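Local coordinates for protein thermophilic dibenzothiophene desulfurization enzyme C (Paenibacillus sp. A11-2, PDB 5XDE) that probably catalyses the flavin-dependent oxidation of dibenzothiophene by molecular oxygen, first to the sulfoxide and then to the sulfone, using reduced FMN, at residues G92-N97 and W122-A127; F158-A163 and T210-V215; H257-I262 and R383-H388. All coordinates share one frame; numbering follows the deposited sequence.

How the contacts relate
All three contacts are buried, and each meets the same FMN from a different part of an acyl-CoA dehydrogenase-like fold. Contact 1 joins helix 85-104 to strand 124-127 at the pyrimidine end of the flavin. Contact 2 ties two loops of the beta domain together beside N5, mainly through backbone bonds and serine hydroxyls. Contact 3 packs the C-terminal helices, with a tyrosine-histidine bond and a methyl on a ring. Contacts 1 and 2 touch at Asn-126 and Ser-160. Contacts 1 and 3 meet at Tyr-93 and His-388. Contacts 2 and 3 do not touch; their nearest atoms are about 6 Å apart.

Contact 1: residues G92-N97 and W122-A127; sequences GYHFSN and WFLGNA. With FMN (flavin mononucleotide), chain E.
The pyrimidine end of the FMN site is built where helix 85-104 crosses strand 124-127, with His-94 and Asn-97 facing Leu-124 and Asn-126. The short axes come within 7.1 Å of each other at an angle of 73°. His-94 extends its ring toward Leu-124, with CG anti to the backbone N. Its ND1 accepts a nearly straight bond from Leu-124 N (3.0 Å, 172° at the hydrogen). The donor lies in the imidazole plane. Leu-124 CB and CG pack against the same nitrogen, and Phe-123 CE1 meets His-94 CB at 4.0 Å. The other ring nitrogen, NE2, is bonded to Leu-55 O.

One turn further on, Asn-97 crosses Asn-126 at about a right angle. Their amide planes are 54° apart. Asn-97 OD1 lies 3.3 Å from Asn-126 CB, while the two ND2 atoms share one water. That water accepts from Asn-97 ND2 at 2.9 Å and from Asn-126 ND2 at 2.8 Å. Asn-126 then presents its amide to the flavin. Its OD1 accepts from FMN N3 at 3.0 Å and also bonds Ser-128 OG. Its ND2 donates to FMN O4 at 3.2 Å, although the position of O4 is less certain. Tyr-93 lies beside this end of the flavin.

With OD1 accepting and ND2 donating, Asn-126 matches the N3-H and C4=O pattern of the isoalloxazine. The water at ND2 and Ser-128 at OD1 are consistent with this orientation of the amide and probably help to hold it. His-94, accepting at ND1 and bonded to a carbonyl at NE2, is probably neutral.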
loop_
_atom_site.group_PDB
_atom_site.type_symbol
_atom_site.label_atom_id
_atom_site.label_comp_id
_atom_site.label_asym_id
_atom_site.label_seq_id
_atom_site.Cartn_x
_atom_site.Cartn_y
_atom_site.Cartn_z
ATOM N N GLY A 92 -4.832 -20.194 -23.193
ATOM C CA GLY A 92 -5.110 -20.733 -21.864
ATOM C C GLY A 92 -6.516 -21.294 -21.749
ATOM O O GLY A 92 -6.723 -22.363 -21.170
ATOM N N TYR A 93 -7.503 -20.587 -22.301
ATOM C CA TYR A 93 -8.879 -21.066 -22.210
ATOM C C TYR A 93 -9.077 -22.351 -22.998
ATOM O O TYR A 93 -9.904 -23.183 -22.615
ATOM C CB TYR A 93 -9.860 -20.010 -22.715
ATOM C CG TYR A 93 -10.261 -19.020 -21.667
ATOM C CD1 TYR A 93 -11.589 -18.854 -21.318
ATOM C CD2 TYR A 93 -9.304 -18.249 -21.022
ATOM C CE1 TYR A 93 -11.966 -17.942 -20.352
ATOM C CE2 TYR A 93 -9.663 -17.345 -20.049
ATOM C CZ TYR A 93 -11.001 -17.186 -19.721
ATOM O OH TYR A 93 -11.362 -16.259 -18.759
ATOM N N HIS A 94 -8.368 -22.503 -24.118
ATOM C CA HIS A 94 -8.378 -23.787 -24.818
ATOM C C HIS A 94 -8.068 -24.925 -23.856
ATOM O O HIS A 94 -8.731 -25.968 -23.883
ATOM C CB HIS A 94 -7.368 -23.761 -25.965
ATOM C CG HIS A 94 -7.014 -25.113 -26.511
ATOM N ND1 HIS A 94 -7.710 -25.694 -27.543
ATOM C CD2 HIS A 94 -6.013 -25.972 -26.197
ATOM C CE1 HIS A 94 -7.177 -26.869 -27.827
ATOM N NE2 HIS A 94 -6.139 -27.059 -27.033
ATOM N N PHE A 95 -7.093 -24.721 -22.964
ATOM C CA PHE A 95 -6.716 -25.778 -22.032
ATOM C C PHE A 95 -7.686 -25.904 -20.870
ATOM O O PHE A 95 -7.830 -27.003 -20.328
ATOM C CB PHE A 95 -5.290 -25.558 -21.539
ATOM C CG PHE A 95 -4.269 -25.916 -22.578
ATOM C CD1 PHE A 95 -3.997 -27.240 -22.857
ATOM C CD2 PHE A 95 -3.642 -24.939 -23.332
ATOM C CE1 PHE A 95 -3.082 -27.588 -23.857
ATOM C CE2 PHE A 95 -2.726 -25.288 -24.328
ATOM C CZ PHE A 95 -2.452 -26.613 -24.582
ATOM N N SER A 96 -8.353 -24.818 -20.463
ATOM C CA SER A 96 -9.471 -24.980 -19.533
ATOM C C SER A 96 -10.583 -25.817 -20.159
ATOM O O SER A 96 -11.149 -26.706 -19.505
ATOM C CB SER A 96 -10.016 -23.624 -19.090
ATOM O OG SER A 96 -11.171 -23.809 -18.276
ATOM N N ASN A 97 -10.910 -25.544 -21.427
ATOM C CA ASN A 97 -11.906 -26.343 -22.129
ATOM C C ASN A 97 -11.442 -27.784 -22.276
ATOM O O ASN A 97 -12.225 -28.722 -22.064
ATOM C CB ASN A 97 -12.197 -25.728 -23.507
ATOM C CG ASN A 97 -12.783 -24.315 -23.420
ATOM O OD1 ASN A 97 -13.503 -23.983 -22.480
ATOM N ND2 ASN A 97 -12.460 -23.473 -24.413
ATOM N N TRP A 122 -7.840 -28.758 -33.623
ATOM C CA TRP A 122 -8.872 -28.090 -32.841
ATOM C C TRP A 122 -8.303 -27.010 -31.924
ATOM O O TRP A 122 -7.359 -27.249 -31.165
ATOM C CB TRP A 122 -9.613 -29.106 -31.981
ATOM C CG TRP A 122 -10.526 -30.008 -32.730
ATOM C CD1 TRP A 122 -10.712 -30.072 -34.083
ATOM C CD2 TRP A 122 -11.368 -31.013 -32.156
ATOM N NE1 TRP A 122 -11.637 -31.050 -34.383
ATOM C CE2 TRP A 122 -12.055 -31.640 -33.217
ATOM C CE3 TRP A 122 -11.621 -31.428 -30.846
ATOM C CZ2 TRP A 122 -12.976 -32.672 -33.008
ATOM C CZ3 TRP A 122 -12.541 -32.459 -30.639
ATOM C CH2 TRP A 122 -13.204 -33.062 -31.714
ATOM N N PHE A 123 -8.929 -25.840 -31.969
ATOM C CA PHE A 123 -8.686 -24.736 -31.049
ATOM C C PHE A 123 -10.028 -24.530 -30.354
ATOM O O PHE A 123 -11.005 -24.111 -30.987
ATOM C CB PHE A 123 -8.204 -23.501 -31.831
ATOM C CG PHE A 123 -7.436 -22.481 -31.021
ATOM C CD1 PHE A 123 -7.783 -22.185 -29.714
ATOM C CD2 PHE A 123 -6.368 -21.803 -31.598
ATOM C CE1 PHE A 123 -7.071 -21.226 -28.994
ATOM C CE2 PHE A 123 -5.645 -20.842 -30.888
ATOM C CZ PHE A 123 -6.001 -20.553 -29.579
ATOM N N LEU A 124 -10.110 -24.893 -29.070
ATOM C CA LEU A 124 -11.404 -25.024 -28.420
ATOM C C LEU A 124 -11.908 -23.680 -27.914
ATOM O O LEU A 124 -11.128 -22.847 -27.443
ATOM C CB LEU A 124 -11.321 -26.014 -27.255
ATOM C CG LEU A 124 -10.907 -27.439 -27.628
ATOM C CD1 LEU A 124 -10.829 -28.308 -26.386
ATOM C CD2 LEU A 124 -11.882 -28.062 -28.616
ATOM N N GLY A 125 -13.219 -23.467 -28.044
ATOM C CA GLY A 125 -13.892 -22.311 -27.496
ATOM C C GLY A 125 -14.995 -22.757 -26.550
ATOM O O GLY A 125 -15.267 -23.949 -26.395
ATOM N N ASN A 126 -15.639 -21.778 -25.921
ATOM C CA ASN A 126 -16.695 -22.150 -24.991
ATOM C C ASN A 126 -17.780 -21.090 -24.984
ATOM O O ASN A 126 -17.525 -19.917 -25.268
ATOM C CB ASN A 126 -16.156 -22.357 -23.569
ATOM C CG ASN A 126 -15.892 -21.059 -22.863
ATOM O OD1 ASN A 126 -16.720 -20.581 -22.077
ATOM N ND2 ASN A 126 -14.744 -20.453 -23.155
ATOM N N ALA A 127 -18.996 -21.528 -24.658
ATOM C CA ALA A 127 -20.154 -20.659 -24.462
ATOM C C ALA A 127 -20.828 -21.104 -23.165
ATOM O O ALA A 127 -21.584 -22.082 -23.157
ATOM C CB ALA A 127 -21.104 -20.733 -25.652
HETATM N N1 FMN E . -17.064 -16.491 -18.857
HETATM C C2 FMN E . -17.148 -17.761 -19.393
HETATM O O2 FMN E . -18.047 -18.507 -19.008
HETATM N N3 FMN E . -16.231 -18.180 -20.346
HETATM C C4 FMN E . -15.227 -17.324 -20.768
HETATM O O4 FMN E . -14.421 -17.703 -21.627
HETATM C C4A FMN E . -15.148 -16.035 -20.228
HETATM N N5 FMN E . -14.154 -15.170 -20.643
HETATM C C5A FMN E . -14.067 -13.899 -20.104
HETATM C C6 FMN E . -13.056 -13.035 -20.534
HETATM C C7 FMN E . -12.942 -11.749 -20.012
HETATM C C7M FMN E . -11.829 -10.856 -20.512
HETATM C C8 FMN E . -13.865 -11.334 -19.050
HETATM C C8M FMN E . -13.814 -9.962 -18.447
HETATM C C9 FMN E . -14.879 -12.193 -18.626
HETATM C C9A FMN E . -14.994 -13.482 -19.147
HETATM N N10 FMN E . -15.989 -14.355 -18.704
HETATM C C10 FMN E . -16.070 -15.620 -19.265
HETATM C "C1'" FMN E . -17.045 -13.910 -17.709
HETATM C "C2'" FMN E . -16.711 -13.815 -16.231
HETATM O "O2'" FMN E . -16.479 -15.114 -15.725
HETATM C "C3'" FMN E . -17.886 -13.165 -15.479
HETATM O "O3'" FMN E . -19.078 -13.858 -15.792
HETATM C "C4'" FMN E . -18.098 -11.683 -15.816
HETATM O "O4'" FMN E . -16.851 -11.035 -15.825
HETATM C "C5'" FMN E . -19.057 -10.984 -14.843
HETATM O "O5'" FMN E . -19.137 -9.592 -15.113
HETATM P P FMN E . -19.576 -8.518 -13.977
HETATM O O1P FMN E . -18.415 -8.327 -13.008
HETATM O O2P FMN E . -19.942 -7.185 -14.606
HETATM O O3P FMN E . -20.791 -9.040 -13.241
HETATM O O HOH W 1 -12.527 -20.660 -24.899
#

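Contact 2: residues F158-A163 and T210-V215; sequences FCSGSA and TDSGSV. With FMN (flavin mononucleotide), chain E.
Ser-160 and Ser-212 bring their hydroxyls together at the N5 edge of the flavin, with Ser-160 OG close to the flavin plane. Both oxygens lie beside their backbone N, anti to the carbonyl carbon, and OG meets OG at 2.6 Å. Ser-160 OG donates to FMN N5 at 2.9 Å and is also bonded to His-89 NE2. Ser-212 OG pairs in turn with Thr-210 OG1. Phe-158 lies over one face of the isoalloxazine, its ring nearly parallel to it, with CB 3.2 Å from FMN N10 and CD1 above C9. Phe-158 also packs on Ala-369 of the second subunit.

Away from the flavin, Cys-159 SG meets the CG2 branch of Val-215 at 3.5 Å. At the far end, the methyl of Ala-163 rests against the carboxylate of Asp-211, whose OD1 bonds Thr-41 OG1.

Backbone bonds hold the loops in step. Cys-159 N donates to Gly-213 O, and Gly-161 N donates to Thr-210 O at 2.9 Å. Cys-159 to Ser-162 is a type II turn with Gly-161 at its third position. Ser-162 OG, at chi1 56°, folds back to donate to Cys-159 O (2.8 Å), which also takes Ser-162 N. This carbonyl lies only 2.9 Å from Asp-211 O, and its two donors probably ease the opposition.

A hydroxyl donating to N5 fits a flavin unprotonated there, as in the oxidised state, and the serine-histidine network holds that hydroxyl in place.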
loop_
_atom_site.group_PDB
_atom_site.type_symbol
_atom_site.label_atom_id
_atom_site.label_comp_id
_atom_site.label_asym_id
_atom_site.label_seq_id
_atom_site.Cartn_x
_atom_site.Cartn_y
_atom_site.Cartn_z
ATOM N N PHE A 158 -19.688 -13.572 -22.962
ATOM C CA PHE A 158 -18.266 -13.777 -22.663
ATOM C C PHE A 158 -17.771 -15.120 -23.198
ATOM O O PHE A 158 -17.102 -15.890 -22.505
ATOM C CB PHE A 158 -17.996 -13.653 -21.161
ATOM C CG PHE A 158 -18.069 -12.243 -20.645
ATOM C CD1 PHE A 158 -17.022 -11.356 -20.857
ATOM C CD2 PHE A 158 -19.176 -11.804 -19.940
ATOM C CE1 PHE A 158 -17.080 -10.052 -20.373
ATOM C CE2 PHE A 158 -19.245 -10.501 -19.456
ATOM C CZ PHE A 158 -18.194 -9.625 -19.674
ATOM N N CYS A 159 -18.098 -15.399 -24.460
ATOM C CA CYS A 159 -17.754 -16.682 -25.072
ATOM C C CYS A 159 -16.352 -16.588 -25.665
ATOM O O CYS A 159 -16.155 -16.506 -26.879
ATOM C CB CYS A 159 -18.793 -17.067 -26.118
ATOM S SG CYS A 159 -20.466 -17.127 -25.457
ATOM N N SER A 160 -15.356 -16.611 -24.782
ATOM C CA SER A 160 -13.977 -16.473 -25.224
ATOM C C SER A 160 -13.645 -17.510 -26.286
ATOM O O SER A 160 -13.984 -18.692 -26.157
ATOM C CB SER A 160 -13.017 -16.609 -24.039
ATOM O OG SER A 160 -13.025 -15.432 -23.250
ATOM N N GLY A 161 -12.979 -17.052 -27.342
ATOM C CA GLY A 161 -12.527 -17.936 -28.395
ATOM C C GLY A 161 -13.630 -18.611 -29.171
ATOM O O GLY A 161 -13.393 -19.665 -29.772
ATOM N N SER A 162 -14.840 -18.035 -29.173
ATOM C CA SER A 162 -15.954 -18.629 -29.906
ATOM C C SER A 162 -15.837 -18.391 -31.406
ATOM O O SER A 162 -16.325 -19.204 -32.199
ATOM C CB SER A 162 -17.283 -18.079 -29.384
ATOM O OG SER A 162 -17.313 -16.667 -29.445
ATOM N N ALA A 163 -15.208 -17.295 -31.816
ATOM C CA ALA A 163 -14.916 -17.079 -33.225
ATOM C C ALA A 163 -13.727 -17.933 -33.646
ATOM O O ALA A 163 -12.715 -18.003 -32.945
ATOM C CB ALA A 163 -14.619 -15.602 -33.497
ATOM N N THR A 210 -9.883 -11.376 -27.899
ATOM C CA THR A 210 -10.310 -12.658 -27.344
ATOM C C THR A 210 -11.660 -13.128 -27.876
ATOM O O THR A 210 -12.049 -14.273 -27.604
ATOM C CB THR A 210 -10.372 -12.609 -25.804
ATOM O OG1 THR A 210 -11.313 -11.619 -25.376
ATOM C CG2 THR A 210 -9.002 -12.316 -25.213
ATOM N N ASP A 211 -12.389 -12.288 -28.612
ATOM C CA ASP A 211 -13.675 -12.684 -29.189
ATOM C C ASP A 211 -14.644 -13.165 -28.110
ATOM O O ASP A 211 -15.386 -14.133 -28.300
ATOM C CB ASP A 211 -13.493 -13.765 -30.260
ATOM C CG ASP A 211 -12.675 -13.283 -31.449
ATOM O OD1 ASP A 211 -13.216 -12.501 -32.258
ATOM O OD2 ASP A 211 -11.497 -13.696 -31.576
ATOM N N SER A 212 -14.635 -12.491 -26.964
ATOM C CA SER A 212 -15.468 -12.890 -25.832
ATOM C C SER A 212 -16.848 -12.262 -25.883
ATOM O O SER A 212 -17.378 -11.829 -24.856
ATOM C CB SER A 212 -14.760 -12.549 -24.521
ATOM O OG SER A 212 -13.483 -13.164 -24.468
ATOM N N GLY A 213 -17.451 -12.196 -27.067
ATOM C CA GLY A 213 -18.800 -11.701 -27.228
ATOM C C GLY A 213 -19.831 -12.786 -26.987
ATOM O O GLY A 213 -19.546 -13.834 -26.402
ATOM N N SER A 214 -21.048 -12.535 -27.465
ATOM C CA SER A 214 -22.184 -13.404 -27.197
ATOM C C SER A 214 -22.387 -14.430 -28.315
ATOM O O SER A 214 -21.916 -14.261 -29.443
ATOM C CB SER A 214 -23.449 -12.568 -27.011
ATOM O OG SER A 214 -23.617 -11.684 -28.105
ATOM N N VAL A 215 -23.102 -15.509 -27.975
ATOM C CA VAL A 215 -23.409 -16.605 -28.895
ATOM C C VAL A 215 -24.849 -17.042 -28.664
ATOM O O VAL A 215 -25.269 -17.230 -27.518
ATOM C CB VAL A 215 -22.466 -17.810 -28.711
ATOM C CG1 VAL A 215 -22.837 -18.926 -29.688
ATOM C CG2 VAL A 215 -21.009 -17.390 -28.885
HETATM N N1 FMN E . -17.064 -16.491 -18.857
HETATM C C2 FMN E . -17.148 -17.761 -19.393
HETATM O O2 FMN E . -18.047 -18.507 -19.008
HETATM N N3 FMN E . -16.231 -18.180 -20.346
HETATM C C4 FMN E . -15.227 -17.324 -20.768
HETATM O O4 FMN E . -14.421 -17.703 -21.627
HETATM C C4A FMN E . -15.148 -16.035 -20.228
HETATM N N5 FMN E . -14.154 -15.170 -20.643
HETATM C C5A FMN E . -14.067 -13.899 -20.104
HETATM C C6 FMN E . -13.056 -13.035 -20.534
HETATM C C7 FMN E . -12.942 -11.749 -20.012
HETATM C C7M FMN E . -11.829 -10.856 -20.512
HETATM C C8 FMN E . -13.865 -11.334 -19.050
HETATM C C8M FMN E . -13.814 -9.962 -18.447
HETATM C C9 FMN E . -14.879 -12.193 -18.626
HETATM C C9A FMN E . -14.994 -13.482 -19.147
HETATM N N10 FMN E . -15.989 -14.355 -18.704
HETATM C C10 FMN E . -16.070 -15.620 -19.265
HETATM C "C1'" FMN E . -17.045 -13.910 -17.709
HETATM C "C2'" FMN E . -16.711 -13.815 -16.231
HETATM O "O2'" FMN E . -16.479 -15.114 -15.725
HETATM C "C3'" FMN E . -17.886 -13.165 -15.479
HETATM O "O3'" FMN E . -19.078 -13.858 -15.792
HETATM C "C4'" FMN E . -18.098 -11.683 -15.816
HETATM O "O4'" FMN E . -16.851 -11.035 -15.825
HETATM C "C5'" FMN E . -19.057 -10.984 -14.843
HETATM O "O5'" FMN E . -19.137 -9.592 -15.113
HETATM P P FMN E . -19.576 -8.518 -13.977
HETATM O O1P FMN E . -18.415 -8.327 -13.008
HETATM O O2P FMN E . -19.942 -7.185 -14.606
HETATM O O3P FMN E . -20.791 -9.040 -13.241
HETATM O O HOH W 2 -20.259 -11.043 -24.154
HETATM O O HOH W 3 -11.105 -16.549 -31.145
#

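Contact 3: residues H257-I262 and R383-H388; sequences HLYLGI and RTHTLH. With FMN (flavin mononucleotide), chain E.
Tyr-259 OH and His-385 ND1 meet at 2.7 Å, and this hydrogen bond joins helix 247-276 to the segment 383-388. The hydroxyl lies in the plane of the imidazole, at its edge. The two rings are steeply turned, with planes 73° apart. A water at the edge of the tyrosine ring also bonds OH, at 2.8 Å. Thr-386 closes one face of that ring: its CG2 lies 3.8 Å from the centroid, 13° off the ring normal, in a CH-pi contact. Leu-258 CD1, one residue before the tyrosine, touches His-385 NE2 at 3.6 Å.

The next shell sets these groups. His-385 has CG anti to its backbone N (chi1 -162°), which carries the ring across to Tyr-259. Phe-255 meets that imidazole edge-to-face. Thr-386 OG1 bonds Ala-382 O and takes a weak bond from Arg-383 NH2, which leaves the methyl to face the tyrosine. Arg-383 itself makes a salt bridge to Glu-361 of the second subunit. Thr-349 of helix 331-358 packs on Tyr-259.

From His-385 to His-388 the chain makes a type I turn. It delivers His-388 to the flavin: CD2 lies 3.3 Å from FMN C9A, on the face of the isoalloxazine opposite to Phe-158. FMN O2' lies 2.9 Å above one face of the imidazole, toward the rim, and His-388 O accepts from FMN O4' at 3.2 Å. The arrangement is part of the helical C-terminal domain of the acyl-CoA dehydrogenase fold, which here lines the flavin site near the subunit interface.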
loop_
_atom_site.group_PDB
_atom_site.type_symbol
_atom_site.label_atom_id
_atom_site.label_comp_id
_atom_site.label_asym_id
_atom_site.label_seq_id
_atom_site.Cartn_x
_atom_site.Cartn_y
_atom_site.Cartn_z
ATOM N N HIS A 257 -1.589 -17.437 -14.468
ATOM C CA HIS A 257 -0.416 -17.386 -15.322
ATOM C C HIS A 257 -0.571 -16.332 -16.415
ATOM O O HIS A 257 0.439 -15.806 -16.899
ATOM C CB HIS A 257 -0.126 -18.775 -15.915
ATOM C CG HIS A 257 0.629 -19.676 -14.983
ATOM N ND1 HIS A 257 0.029 -20.314 -13.919
ATOM C CD2 HIS A 257 1.943 -20.003 -14.922
ATOM C CE1 HIS A 257 0.938 -21.000 -13.247
ATOM N NE2 HIS A 257 2.108 -20.826 -13.832
ATOM N N LEU A 258 -1.809 -16.004 -16.805
ATOM C CA LEU A 258 -2.019 -14.849 -17.680
ATOM C C LEU A 258 -1.566 -13.571 -17.001
ATOM O O LEU A 258 -0.888 -12.738 -17.611
ATOM C CB LEU A 258 -3.486 -14.702 -18.066
ATOM C CG LEU A 258 -4.196 -15.773 -18.876
ATOM C CD1 LEU A 258 -5.629 -15.286 -19.166
ATOM C CD2 LEU A 258 -3.423 -16.017 -20.158
ATOM N N TYR A 259 -1.965 -13.385 -15.738
ATOM C CA TYR A 259 -1.575 -12.172 -15.027
ATOM C C TYR A 259 -0.066 -12.117 -14.819
ATOM O O TYR A 259 0.542 -11.045 -14.961
ATOM C CB TYR A 259 -2.330 -12.077 -13.692
ATOM C CG TYR A 259 -3.825 -12.167 -13.837
ATOM C CD1 TYR A 259 -4.453 -11.899 -15.053
ATOM C CD2 TYR A 259 -4.623 -12.542 -12.766
ATOM C CE1 TYR A 259 -5.811 -12.005 -15.200
ATOM C CE2 TYR A 259 -5.993 -12.652 -12.898
ATOM C CZ TYR A 259 -6.588 -12.383 -14.107
ATOM O OH TYR A 259 -7.952 -12.495 -14.220
ATOM N N LEU A 260 0.572 -13.256 -14.493
ATOM C CA LEU A 260 2.019 -13.226 -14.320
ATOM C C LEU A 260 2.740 -13.000 -15.641
ATOM O O LEU A 260 3.801 -12.375 -15.660
ATOM C CB LEU A 260 2.517 -14.518 -13.666
ATOM C CG LEU A 260 1.962 -14.749 -12.259
ATOM C CD1 LEU A 260 2.530 -16.043 -11.709
ATOM C CD2 LEU A 260 2.265 -13.549 -11.330
ATOM N N GLY A 261 2.203 -13.521 -16.745
ATOM C CA GLY A 261 2.828 -13.263 -18.035
ATOM C C GLY A 261 2.729 -11.800 -18.430
ATOM O O GLY A 261 3.709 -11.194 -18.880
ATOM N N ILE A 262 1.541 -11.217 -18.262
ATOM C CA ILE A 262 1.362 -9.784 -18.516
ATOM C C ILE A 262 2.328 -8.968 -17.666
ATOM O O ILE A 262 2.950 -8.012 -18.148
ATOM C CB ILE A 262 -0.095 -9.361 -18.252
ATOM C CG1 ILE A 262 -1.048 -10.012 -19.267
ATOM C CG2 ILE A 262 -0.203 -7.828 -18.273
ATOM C CD1 ILE A 262 -2.531 -9.769 -19.000
ATOM N N ARG A 383 -6.329 -4.903 -16.469
ATOM C CA ARG A 383 -7.485 -4.295 -15.816
ATOM C C ARG A 383 -8.796 -4.907 -16.294
ATOM O O ARG A 383 -9.757 -5.009 -15.513
ATOM C CB ARG A 383 -7.475 -2.779 -16.051
ATOM C CG ARG A 383 -8.660 -2.025 -15.412
ATOM C CD ARG A 383 -8.613 -1.979 -13.867
ATOM N NE ARG A 383 -8.908 -3.285 -13.256
ATOM C CZ ARG A 383 -8.852 -3.534 -11.950
ATOM N NH1 ARG A 383 -8.532 -2.565 -11.091
ATOM N NH2 ARG A 383 -9.093 -4.761 -11.499
ATOM N N THR A 384 -8.861 -5.322 -17.568
ATOM C CA THR A 384 -10.085 -5.917 -18.091
ATOM C C THR A 384 -10.272 -7.324 -17.545
ATOM O O THR A 384 -11.331 -7.653 -16.999
ATOM C CB THR A 384 -10.050 -5.921 -19.627
ATOM O OG1 THR A 384 -10.074 -4.568 -20.107
ATOM C CG2 THR A 384 -11.248 -6.681 -20.205
ATOM N N HIS A 385 -9.233 -8.153 -17.643
ATOM C CA HIS A 385 -9.394 -9.565 -17.331
ATOM C C HIS A 385 -9.591 -9.796 -15.839
ATOM O O HIS A 385 -10.385 -10.658 -15.441
ATOM C CB HIS A 385 -8.192 -10.355 -17.824
ATOM C CG HIS A 385 -8.460 -11.821 -17.938
ATOM N ND1 HIS A 385 -8.573 -12.646 -16.840
ATOM C CD2 HIS A 385 -8.660 -12.607 -19.024
ATOM C CE1 HIS A 385 -8.829 -13.878 -17.244
ATOM N NE2 HIS A 385 -8.878 -13.884 -18.566
ATOM N N THR A 386 -8.870 -9.043 -15.000
ATOM C CA THR A 386 -8.864 -9.312 -13.563
ATOM C C THR A 386 -10.229 -9.145 -12.944
ATOM O O THR A 386 -10.420 -9.531 -11.785
ATOM C CB THR A 386 -7.905 -8.381 -12.823
ATOM O OG1 THR A 386 -8.145 -7.033 -13.242
ATOM C CG2 THR A 386 -6.465 -8.786 -13.059
ATOM N N LEU A 387 -11.146 -8.508 -13.651
ATOM C CA LEU A 387 -12.524 -8.404 -13.220
ATOM C C LEU A 387 -13.320 -9.661 -13.564
ATOM O O LEU A 387 -14.533 -9.686 -13.331
ATOM C CB LEU A 387 -13.157 -7.163 -13.851
ATOM C CG LEU A 387 -12.355 -5.858 -13.669
ATOM C CD1 LEU A 387 -12.889 -4.748 -14.539
ATOM C CD2 LEU A 387 -12.360 -5.428 -12.203
ATOM N N HIS A 388 -12.644 -10.691 -14.099
ATOM C CA HIS A 388 -13.296 -11.937 -14.504
ATOM C C HIS A 388 -14.185 -12.478 -13.392
ATOM O O HIS A 388 -15.353 -12.815 -13.616
ATOM C CB HIS A 388 -12.230 -12.971 -14.892
ATOM C CG HIS A 388 -12.776 -14.187 -15.575
ATOM N ND1 HIS A 388 -13.333 -15.242 -14.883
ATOM C CD2 HIS A 388 -12.834 -14.523 -16.887
ATOM C CE1 HIS A 388 -13.723 -16.170 -15.742
ATOM N NE2 HIS A 388 -13.432 -15.758 -16.963
HETATM N N1 FMN E . -17.064 -16.491 -18.857
HETATM C C2 FMN E . -17.148 -17.761 -19.393
HETATM O O2 FMN E . -18.047 -18.507 -19.008
HETATM N N3 FMN E . -16.231 -18.180 -20.346
HETATM C C4 FMN E . -15.227 -17.324 -20.768
HETATM O O4 FMN E . -14.421 -17.703 -21.627
HETATM C C4A FMN E . -15.148 -16.035 -20.228
HETATM N N5 FMN E . -14.154 -15.170 -20.643
HETATM C C5A FMN E . -14.067 -13.899 -20.104
HETATM C C6 FMN E . -13.056 -13.035 -20.534
HETATM C C7 FMN E . -12.942 -11.749 -20.012
HETATM C C7M FMN E . -11.829 -10.856 -20.512
HETATM C C8 FMN E . -13.865 -11.334 -19.050
HETATM C C8M FMN E . -13.814 -9.962 -18.447
HETATM C C9 FMN E . -14.879 -12.193 -18.626
HETATM C C9A FMN E . -14.994 -13.482 -19.147
HETATM N N10 FMN E . -15.989 -14.355 -18.704
HETATM C C10 FMN E . -16.070 -15.620 -19.265
HETATM C "C1'" FMN E . -17.045 -13.910 -17.709
HETATM C "C2'" FMN E . -16.711 -13.815 -16.231
HETATM O "O2'" FMN E . -16.479 -15.114 -15.725
HETATM C "C3'" FMN E . -17.886 -13.165 -15.479
HETATM O "O3'" FMN E . -19.078 -13.858 -15.792
HETATM C "C4'" FMN E . -18.098 -11.683 -15.816
HETATM O "O4'" FMN E . -16.851 -11.035 -15.825
HETATM C "C5'" FMN E . -19.057 -10.984 -14.843
HETATM O "O5'" FMN E . -19.137 -9.592 -15.113
HETATM P P FMN E . -19.576 -8.518 -13.977
HETATM O O1P FMN E . -18.415 -8.327 -13.008
HETATM O O2P FMN E . -19.942 -7.185 -14.606
HETATM O O3P FMN E . -20.791 -9.040 -13.241
HETATM O O HOH W 4 -10.119 -12.851 -12.497
#